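Local atomic coordinates of complement C1r subcomponent (Homo sapiens, PDB entry 6F1D), a protein that is a serine protease of the C1 complex, pairing with C1s in complement activation, and is represented here by its second CUB domain. Residues 63-68 with 95-100; 58-63 with 74-79; 39-44 with 86-91. All coordinates share one frame; numbering follows the deposited sequence.

Contact 1. Residues 63-68 with 95-100. With CA (calcium ion), chain B.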
loop_
_atom_site.group_PDB
_atom_site.type_symbol
_atom_site.label_atom_id
_atom_site.label_comp_id
_atom_site.label_asym_id
_atom_site.label_seq_id
_atom_site.Cartn_x
_atom_site.Cartn_y
_atom_site.Cartn_z
ATOM N N ASP A 63 0.267 -9.384 -9.249
ATOM C CA ASP A 63 -0.384 -8.549 -8.253
ATOM C C ASP A 63 0.463 -7.299 -8.143
ATOM O O ASP A 63 1.670 -7.374 -8.369
ATOM C CB ASP A 63 -0.457 -9.225 -6.848
ATOM C CG ASP A 63 -1.072 -10.607 -6.881
ATOM O OD1 ASP A 63 -1.827 -10.927 -7.822
ATOM O OD2 ASP A 63 -0.783 -11.405 -5.960
ATOM N N GLN A 64 -0.153 -6.152 -7.803
ATOM C CA GLN A 64 0.619 -4.908 -7.747
ATOM C C GLN A 64 0.138 -4.065 -6.593
ATOM O O GLN A 64 -1.076 -3.922 -6.411
ATOM C CB GLN A 64 0.469 -4.050 -9.022
ATOM C CG GLN A 64 0.831 -4.756 -10.320
ATOM C CD GLN A 64 -0.299 -5.652 -10.878
ATOM O OE1 GLN A 64 -1.475 -5.367 -10.703
ATOM N NE2 GLN A 64 0.085 -6.706 -11.614
ATOM N N LEU A 65 1.070 -3.423 -5.888
ATOM C CA LEU A 65 0.738 -2.327 -4.967
ATOM C C LEU A 65 1.268 -1.018 -5.568
ATOM O O LEU A 65 2.472 -0.876 -5.791
ATOM C CB LEU A 65 1.349 -2.570 -3.583
ATOM C CG LEU A 65 1.050 -1.431 -2.589
ATOM C CD1 LEU A 65 -0.487 -1.354 -2.438
ATOM C CD2 LEU A 65 1.697 -1.756 -1.219
ATOM N N GLN A 66 0.379 -0.082 -5.883
ATOM C CA GLN A 66 0.767 1.173 -6.514
ATOM C C GLN A 66 0.503 2.292 -5.522
ATOM O O GLN A 66 -0.508 2.265 -4.820
ATOM C CB GLN A 66 -0.036 1.422 -7.786
ATOM C CG GLN A 66 -0.138 0.243 -8.682
ATOM C CD GLN A 66 -0.816 0.603 -9.961
ATOM O OE1 GLN A 66 -1.606 1.566 -10.015
ATOM N NE2 GLN A 66 -0.533 -0.158 -11.007
ATOM N N ILE A 67 1.426 3.241 -5.428
ATOM C CA ILE A 67 1.323 4.323 -4.453
ATOM C C ILE A 67 1.343 5.661 -5.183
ATOM O O ILE A 67 2.194 5.884 -6.050
ATOM C CB ILE A 67 2.456 4.242 -3.422
ATOM C CG1 ILE A 67 2.421 2.843 -2.773
ATOM C CG2 ILE A 67 2.337 5.423 -2.447
ATOM C CD1 ILE A 67 3.279 2.656 -1.515
ATOM N N TYR A 68 0.400 6.544 -4.829
ATOM C CA TYR A 68 0.215 7.846 -5.461
ATOM C C TYR A 68 0.294 8.904 -4.378
ATOM O O TYR A 68 -0.253 8.727 -3.284
ATOM C CB TYR A 68 -1.125 7.972 -6.153
ATOM C CG TYR A 68 -1.233 7.040 -7.323
ATOM C CD1 TYR A 68 -1.589 5.703 -7.122
ATOM C CD2 TYR A 68 -0.935 7.457 -8.588
ATOM C CE1 TYR A 68 -1.676 4.808 -8.228
ATOM C CE2 TYR A 68 -1.030 6.573 -9.713
ATOM C CZ TYR A 68 -1.392 5.252 -9.488
ATOM O OH TYR A 68 -1.476 4.358 -10.521
ATOM N N LEU A 95 -3.228 4.365 -2.094
ATOM C CA LEU A 95 -2.655 3.061 -2.430
ATOM C C LEU A 95 -3.698 2.256 -3.181
ATOM O O LEU A 95 -4.852 2.188 -2.757
ATOM C CB LEU A 95 -2.225 2.293 -1.198
ATOM C CG LEU A 95 -1.135 3.027 -0.421
ATOM C CD1 LEU A 95 -1.839 3.813 0.648
ATOM C CD2 LEU A 95 -0.174 2.013 0.177
ATOM N N LEU A 96 -3.293 1.677 -4.296
ATOM C CA LEU A 96 -4.141 0.830 -5.114
ATOM C C LEU A 96 -3.492 -0.543 -5.042
ATOM O O LEU A 96 -2.309 -0.675 -5.337
ATOM C CB LEU A 96 -4.180 1.315 -6.559
ATOM C CG LEU A 96 -4.766 2.683 -6.858
ATOM C CD1 LEU A 96 -4.980 2.776 -8.370
ATOM C CD2 LEU A 96 -6.065 2.855 -6.071
ATOM N N PHE A 97 -4.232 -1.544 -4.604
ATOM C CA PHE A 97 -3.725 -2.916 -4.568
ATOM C C PHE A 97 -4.574 -3.766 -5.511
ATOM O O PHE A 97 -5.779 -3.928 -5.280
ATOM C CB PHE A 97 -3.806 -3.427 -3.120
ATOM C CG PHE A 97 -3.190 -4.776 -2.885
ATOM C CD1 PHE A 97 -3.828 -5.665 -2.048
ATOM C CD2 PHE A 97 -1.969 -5.124 -3.440
ATOM C CE1 PHE A 97 -3.268 -6.941 -1.787
ATOM C CE2 PHE A 97 -1.402 -6.393 -3.173
ATOM C CZ PHE A 97 -2.051 -7.271 -2.342
ATOM N N PHE A 98 -3.946 -4.331 -6.542
ATOM C CA PHE A 98 -4.615 -5.189 -7.515
ATOM C C PHE A 98 -4.090 -6.606 -7.365
ATOM O O PHE A 98 -2.876 -6.800 -7.287
ATOM C CB PHE A 98 -4.312 -4.754 -8.944
ATOM C CG PHE A 98 -4.737 -3.345 -9.277
ATOM C CD1 PHE A 98 -6.026 -3.088 -9.712
ATOM C CD2 PHE A 98 -3.825 -2.292 -9.214
ATOM C CE1 PHE A 98 -6.428 -1.801 -10.051
ATOM C CE2 PHE A 98 -4.216 -0.985 -9.560
ATOM C CZ PHE A 98 -5.518 -0.748 -9.976
ATOM N N THR A 99 -4.974 -7.590 -7.355
ATOM C CA THR A 99 -4.492 -8.959 -7.273
ATOM C C THR A 99 -5.198 -9.790 -8.316
ATOM O O THR A 99 -6.353 -9.524 -8.688
ATOM C CB THR A 99 -4.708 -9.587 -5.887
ATOM O OG1 THR A 99 -6.118 -9.718 -5.638
ATOM C CG2 THR A 99 -4.142 -8.685 -4.795
ATOM N N ASP A 100 -4.517 -10.816 -8.781
ATOM C CA ASP A 100 -5.068 -11.622 -9.857
ATOM C C ASP A 100 -5.795 -12.832 -9.270
ATOM O O ASP A 100 -6.109 -12.853 -8.083
ATOM C CB ASP A 100 -3.964 -12.042 -10.826
ATOM C CG ASP A 100 -2.965 -13.052 -10.206
ATOM O OD1 ASP A 100 -3.060 -13.385 -8.995
ATOM O OD2 ASP A 100 -2.053 -13.503 -10.956
HETATM CA CA CA B . -1.908 -13.364 -6.947
HETATM O O HOH W 1 -4.010 -12.929 -6.060
HETATM O O HOH W 2 -1.426 -14.142 -4.578
#

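Contact 2. Residues 58-63 with 74-79. Unlike the reference sequence in segment 58-63: P59 (reference His). With CA (calcium ion), chain B.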
loop_
_atom_site.group_PDB
_atom_site.type_symbol
_atom_site.label_atom_id
_atom_site.label_comp_id
_atom_site.label_asym_id
_atom_site.label_seq_id
_atom_site.Cartn_x
_atom_site.Cartn_y
_atom_site.Cartn_z
ATOM N N VAL A 58 9.495 -10.576 -15.528
ATOM C CA VAL A 58 8.556 -9.489 -15.783
ATOM C C VAL A 58 8.383 -8.691 -14.500
ATOM O O VAL A 58 8.188 -9.293 -13.442
ATOM C CB VAL A 58 7.223 -10.053 -16.231
ATOM C CG1 VAL A 58 6.276 -8.930 -16.543
ATOM C CG2 VAL A 58 7.420 -10.968 -17.424
ATOM N N PRO A 59 8.415 -7.361 -14.548
ATOM C CA PRO A 59 8.053 -6.563 -13.359
ATOM C C PRO A 59 6.568 -6.669 -13.033
ATOM O O PRO A 59 5.710 -6.352 -13.868
ATOM C CB PRO A 59 8.443 -5.132 -13.757
ATOM C CG PRO A 59 8.692 -5.169 -15.229
ATOM C CD PRO A 59 9.060 -6.565 -15.599
ATOM N N CYS A 60 6.277 -7.136 -11.813
ATOM C CA CYS A 60 4.953 -7.190 -11.196
ATOM C C CYS A 60 3.803 -7.538 -12.157
ATOM O O CYS A 60 2.807 -6.809 -12.212
ATOM C CB CYS A 60 4.663 -5.889 -10.458
ATOM S SG CYS A 60 5.938 -5.494 -9.148
ATOM N N PRO A 61 3.863 -8.687 -12.818
ATOM C CA PRO A 61 2.789 -9.043 -13.756
ATOM C C PRO A 61 1.548 -9.576 -13.080
ATOM O O PRO A 61 0.482 -9.599 -13.703
ATOM C CB PRO A 61 3.437 -10.137 -14.621
ATOM C CG PRO A 61 4.321 -10.861 -13.632
ATOM C CD PRO A 61 4.861 -9.754 -12.698
ATOM N N TYR A 62 1.623 -9.975 -11.822
ATOM C CA TYR A 62 0.504 -10.717 -11.240
ATOM C C TYR A 62 -0.320 -9.805 -10.354
ATOM O O TYR A 62 -1.477 -9.501 -10.656
ATOM C CB TYR A 62 1.040 -11.896 -10.431
ATOM C CG TYR A 62 1.742 -12.959 -11.268
ATOM C CD1 TYR A 62 2.974 -13.478 -10.877
ATOM C CD2 TYR A 62 1.169 -13.449 -12.454
ATOM C CE1 TYR A 62 3.604 -14.434 -11.609
ATOM C CE2 TYR A 62 1.811 -14.412 -13.190
ATOM C CZ TYR A 62 3.024 -14.911 -12.744
ATOM O OH TYR A 62 3.665 -15.867 -13.481
ATOM N N ASP A 63 0.267 -9.384 -9.249
ATOM C CA ASP A 63 -0.384 -8.549 -8.253
ATOM C C ASP A 63 0.463 -7.299 -8.143
ATOM O O ASP A 63 1.670 -7.374 -8.369
ATOM C CB ASP A 63 -0.457 -9.225 -6.848
ATOM C CG ASP A 63 -1.072 -10.607 -6.881
ATOM O OD1 ASP A 63 -1.827 -10.927 -7.822
ATOM O OD2 ASP A 63 -0.783 -11.405 -5.960
ATOM N N ILE A 74 4.230 7.316 -7.381
ATOM C CA ILE A 74 5.570 7.292 -6.780
ATOM C C ILE A 74 6.070 5.866 -6.549
ATOM O O ILE A 74 6.953 5.662 -5.730
ATOM C CB ILE A 74 5.626 8.096 -5.467
ATOM C CG1 ILE A 74 4.686 7.478 -4.416
ATOM C CG2 ILE A 74 5.306 9.586 -5.720
ATOM C CD1 ILE A 74 4.818 8.069 -3.061
ATOM N N GLY A 75 5.509 4.868 -7.222
ATOM C CA GLY A 75 6.061 3.533 -7.100
ATOM C C GLY A 75 5.053 2.427 -7.352
ATOM O O GLY A 75 3.875 2.573 -7.029
ATOM N N GLU A 76 5.485 1.344 -8.000
ATOM C CA GLU A 76 4.699 0.113 -8.075
ATOM C C GLU A 76 5.531 -1.010 -7.460
ATOM O O GLU A 76 6.707 -1.157 -7.806
ATOM C CB GLU A 76 4.342 -0.249 -9.521
ATOM C CG GLU A 76 3.828 -1.708 -9.643
ATOM C CD GLU A 76 3.340 -2.082 -11.060
ATOM O OE1 GLU A 76 2.222 -1.644 -11.453
ATOM O OE2 GLU A 76 4.069 -2.830 -11.766
ATOM N N PHE A 77 4.949 -1.791 -6.565
ATOM C CA PHE A 77 5.742 -2.686 -5.728
ATOM C C PHE A 77 5.185 -4.109 -5.738
ATOM O O PHE A 77 3.969 -4.313 -5.740
ATOM C CB PHE A 77 5.798 -2.149 -4.294
ATOM C CG PHE A 77 6.404 -0.756 -4.177
ATOM C CD1 PHE A 77 7.764 -0.591 -4.239
ATOM C CD2 PHE A 77 5.599 0.385 -4.034
ATOM C CE1 PHE A 77 8.336 0.671 -4.141
ATOM C CE2 PHE A 77 6.166 1.639 -3.917
ATOM C CZ PHE A 77 7.530 1.776 -3.968
ATOM N N CYS A 78 6.089 -5.097 -5.734
ATOM C CA CYS A 78 5.729 -6.497 -5.511
ATOM C C CYS A 78 6.954 -7.200 -4.947
ATOM O O CYS A 78 7.984 -6.575 -4.707
ATOM C CB CYS A 78 5.206 -7.189 -6.791
ATOM S SG CYS A 78 6.438 -7.216 -8.111
ATOM N N GLY A 79 6.831 -8.492 -4.693
ATOM C CA GLY A 79 7.968 -9.258 -4.191
ATOM C C GLY A 79 8.029 -9.330 -2.673
ATOM O O GLY A 79 7.041 -9.088 -1.975
HETATM CA CA CA B . -1.908 -13.364 -6.947
HETATM O O HOH W 1 -4.010 -12.929 -6.060
HETATM O O HOH W 2 -1.426 -14.142 -4.578
#

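Contact 3. Residues 39-44 with 86-91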
loop_
_atom_site.group_PDB
_atom_site.type_symbol
_atom_site.label_atom_id
_atom_site.label_comp_id
_atom_site.label_asym_id
_atom_site.label_seq_id
_atom_site.Cartn_x
_atom_site.Cartn_y
_atom_site.Cartn_z
ATOM N N GLY A 39 -0.471 21.404 5.426
ATOM C CA GLY A 39 0.572 21.686 6.386
ATOM C C GLY A 39 1.065 20.490 7.161
ATOM O O GLY A 39 1.902 20.659 8.050
ATOM N N LEU A 40 0.559 19.293 6.872
ATOM C CA LEU A 40 1.167 18.056 7.321
ATOM C C LEU A 40 1.614 17.285 6.094
ATOM O O LEU A 40 1.009 17.390 5.028
ATOM C CB LEU A 40 0.199 17.197 8.124
ATOM C CG LEU A 40 -0.314 17.666 9.484
ATOM C CD1 LEU A 40 -1.222 16.600 10.015
ATOM C CD2 LEU A 40 0.819 17.955 10.491
ATOM N N THR A 41 2.669 16.505 6.245
ATOM C CA THR A 41 3.136 15.636 5.178
ATOM C C THR A 41 3.187 14.201 5.679
ATOM O O THR A 41 3.466 13.945 6.851
ATOM C CB THR A 41 4.509 16.085 4.657
ATOM O OG1 THR A 41 5.060 15.082 3.806
ATOM C CG2 THR A 41 5.460 16.326 5.782
ATOM N N LEU A 42 2.909 13.265 4.783
ATOM C CA LEU A 42 2.746 11.862 5.144
ATOM C C LEU A 42 4.040 11.110 4.906
ATOM O O LEU A 42 4.703 11.311 3.876
ATOM C CB LEU A 42 1.625 11.208 4.347
ATOM C CG LEU A 42 0.288 11.702 4.840
ATOM C CD1 LEU A 42 -0.710 11.529 3.711
ATOM C CD2 LEU A 42 -0.076 10.835 6.078
ATOM N N HIS A 43 4.427 10.317 5.905
ATOM C CA HIS A 43 5.536 9.375 5.834
ATOM C C HIS A 43 4.987 7.956 5.940
ATOM O O HIS A 43 4.153 7.668 6.817
ATOM C CB HIS A 43 6.527 9.619 6.973
ATOM C CG HIS A 43 7.268 10.911 6.871
ATOM N ND1 HIS A 43 8.630 10.972 6.681
ATOM C CD2 HIS A 43 6.846 12.190 6.987
ATOM C CE1 HIS A 43 9.016 12.238 6.668
ATOM N NE2 HIS A 43 7.948 12.997 6.844
ATOM N N LEU A 44 5.456 7.066 5.068
ATOM C CA LEU A 44 4.983 5.673 5.046
ATOM C C LEU A 44 6.143 4.743 5.363
ATOM O O LEU A 44 7.267 4.927 4.853
ATOM C CB LEU A 44 4.428 5.291 3.663
ATOM C CG LEU A 44 3.425 6.216 2.979
ATOM C CD1 LEU A 44 3.047 5.568 1.654
ATOM C CD2 LEU A 44 2.211 6.353 3.856
ATOM N N LEU A 86 8.907 5.894 2.765
ATOM C CA LEU A 86 8.504 6.921 1.810
ATOM C C LEU A 86 8.137 8.207 2.531
ATOM O O LEU A 86 7.202 8.235 3.334
ATOM C CB LEU A 86 7.328 6.446 0.968
ATOM C CG LEU A 86 7.749 5.306 0.064
ATOM C CD1 LEU A 86 6.519 4.654 -0.569
ATOM C CD2 LEU A 86 8.703 5.871 -0.974
ATOM N N ASP A 87 8.865 9.267 2.231
ATOM C CA ASP A 87 8.482 10.617 2.597
ATOM C C ASP A 87 7.779 11.237 1.390
ATOM O O ASP A 87 8.435 11.620 0.421
ATOM C CB ASP A 87 9.714 11.424 2.996
ATOM C CG ASP A 87 9.412 12.917 3.144
ATOM O OD1 ASP A 87 8.224 13.333 3.028
ATOM O OD2 ASP A 87 10.368 13.674 3.406
ATOM N N THR A 88 6.464 11.378 1.469
ATOM C CA THR A 88 5.668 11.695 0.292
ATOM C C THR A 88 5.562 13.177 -0.026
ATOM O O THR A 88 5.032 13.509 -1.085
ATOM C CB THR A 88 4.251 11.168 0.454
ATOM O OG1 THR A 88 3.596 11.941 1.467
ATOM C CG2 THR A 88 4.247 9.672 0.798
ATOM N N SER A 89 6.000 14.071 0.869
ATOM C CA SER A 89 5.792 15.513 0.733
ATOM C C SER A 89 4.350 15.881 0.376
ATOM O O SER A 89 4.098 16.877 -0.295
ATOM C CB SER A 89 6.756 16.109 -0.293
ATOM O OG SER A 89 8.079 16.030 0.206
ATOM N N SER A 90 3.388 15.120 0.873
ATOM C CA SER A 90 2.005 15.289 0.461
ATOM C C SER A 90 1.080 15.054 1.643
ATOM O O SER A 90 1.374 14.238 2.509
ATOM C CB SER A 90 1.652 14.287 -0.648
ATOM O OG SER A 90 0.327 14.494 -1.089
ATOM N N ASN A 91 -0.066 15.729 1.651
ATOM C CA ASN A 91 -1.121 15.412 2.604
ATOM C C ASN A 91 -2.186 14.474 2.041
ATOM O O ASN A 91 -3.193 14.246 2.711
ATOM C CB ASN A 91 -1.788 16.700 3.102
ATOM C CG ASN A 91 -2.572 17.393 2.015
ATOM O OD1 ASN A 91 -2.165 17.393 0.863
ATOM N ND2 ASN A 91 -3.710 17.974 2.371
#

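Contact 1. Residues 63-68 with 95-100
Strands 64-68 and 95-98 run antiparallel, their short axes 4.7 Å apart at closest approach and 166° between their directions. Q64 pairs with F98 and Q66 with L96 as hydrogen-bonded pairs, while L65-F97 and I67-L95 are the non-hydrogen-bonded pairs between and beyond them. Four backbone bonds result, the straightest from Q66 N to L96 O (2.8 Å, 175° at the hydrogen). On the face of L65, I67, L95 and F97 the packing is apolar: L65 CD1 reaches the CB of F97 with the two side chains at about a right angle, whereas I67 and L95 lie side by side, with I67 CD1 3.9 Å from L95 CD2. F46 of the other sheet covers L65 and I67, placing this face in the interior. The face of Q64, Q66, L96 and F98 mixes polar and apolar groups. Q64, bent at chi2, folds back until OE1 lies 3.4 Å from F98 CB, and its NE2 is hydrogen-bonded to C60 O. Q66 stays extended, sets OE1 at the edge of the F98 ring, 3.7 Å from CE2, and accepts the Y68 hydroxyl, which comes from above its carbonyl plane; Y68 CE1 rests against L96 CD1. Beyond the paired strands, D63 OD1 accepts D100 N (2.9 Å), met from 35° out of the carboxylate plane. D63 binds the calcium ion through both oxygens, with OD1 at 2.6 Å, and D100 adds OD1; E53, S102 and two waters complete the shell. The 3.0 Å approach of D63 OD1 to D100 OD1 is explained by the shared metal, whose charge would offset the repulsion between the carboxylates. With Y24 also bonded to D63 OD2, metal and backbone amide together fix the carboxylate's rotation and tie the two strand ends together.

Contact 2. Residues 58-63 with 74-79
C60 and C78 point their side chains at each other and close a disulfide, with SG to SG at 2.1 Å. The torsion about the S-S bond is -89°, so the two CB-SG arms stand almost perpendicular when viewed down it, the relaxed value for a disulfide. The arms leave their backbones differently: SG of C60 lies anti to its carbonyl carbon (chi1 -57°), whereas SG of C78 sits between backbone N and carbonyl carbon (chi1 61°). C60 itself lies in the left-handed region of backbone angles, evidence of a sharp turn in the 58-63 loop at the bridge. E76, its chain extended beyond CG, reaches alongside the bridge and brings OE2 to 3.4 Å from C60 CB; its other oxygen, OE1, is hydrogen-bonded to Q66 NE2. On the side toward the metal, the backbone O of D63 lies 3.9 Å from C78 CB. With no backbone pairing between the segments, the covalent bond carries the contact. It ties the chain just past strand 72-77 to the loop that leads into D63, a disulfide anchoring the approach to a calcium ligand at the calcium-binding end of the CUB domain.

Contact 3. Residues 39-44 with 86-91
Segment 86-91, which holds the short edge strand 86-87, pairs antiparallel with strand 40-46 at the border of the four-stranded sheet of this CUB domain. L44 and L86 form a hydrogen-bonded pair, with L44 N to L86 O at 2.7 Å and L86 N to L44 O at 2.8 Å; their CB atoms meet at 4.1 Å. H43 and D87 are the next, non-hydrogen-bonded pair. Their side chains lie side by side and stack, ring and carboxylate planes 18° apart, with D87 OD1 3.7 Å above one face of the H43 imidazole; NE2 of H43 is bonded to E115. Farther along, L42 O takes two bonds from T88. The T88 N bond runs almost straight down the carbonyl, while T88 OG1 lies 2.7 Å from L42 O, at a C=O angle of 124°. That hydroxyl is put there by a chi1 of 69°, which sets OG1 between T88's own N and carbonyl carbon. L42 N in turn donates to S90 O at 2.9 Å, extending the contact. S89 N bonds to D87 OD1, which makes an Asx turn within segment 86-91, at the edge of the four-stranded antiparallel sheet of the CUB sandwich.

Contact 1 lies nearest the centre of the domain and joins two inner strands of the five-stranded sheet; contact 2 is a surface contact at one end, and contact 3 is partly buried at the edge of the other sheet. Contacts 1 and 2 share D63 and the calcium ion, and L65 O probably bonds F77 N where strands 64-69 and 72-77 adjoin. Their chemistry differs: backbone pairing and metal ligation in one, a covalent bridge in the other. Contact 3, about 19 Å from contact 1 between centres, relies on backbone and hydroxyl bonds. I67 links the sheets, its CD1 packing 3.9 Å from L86 CD1.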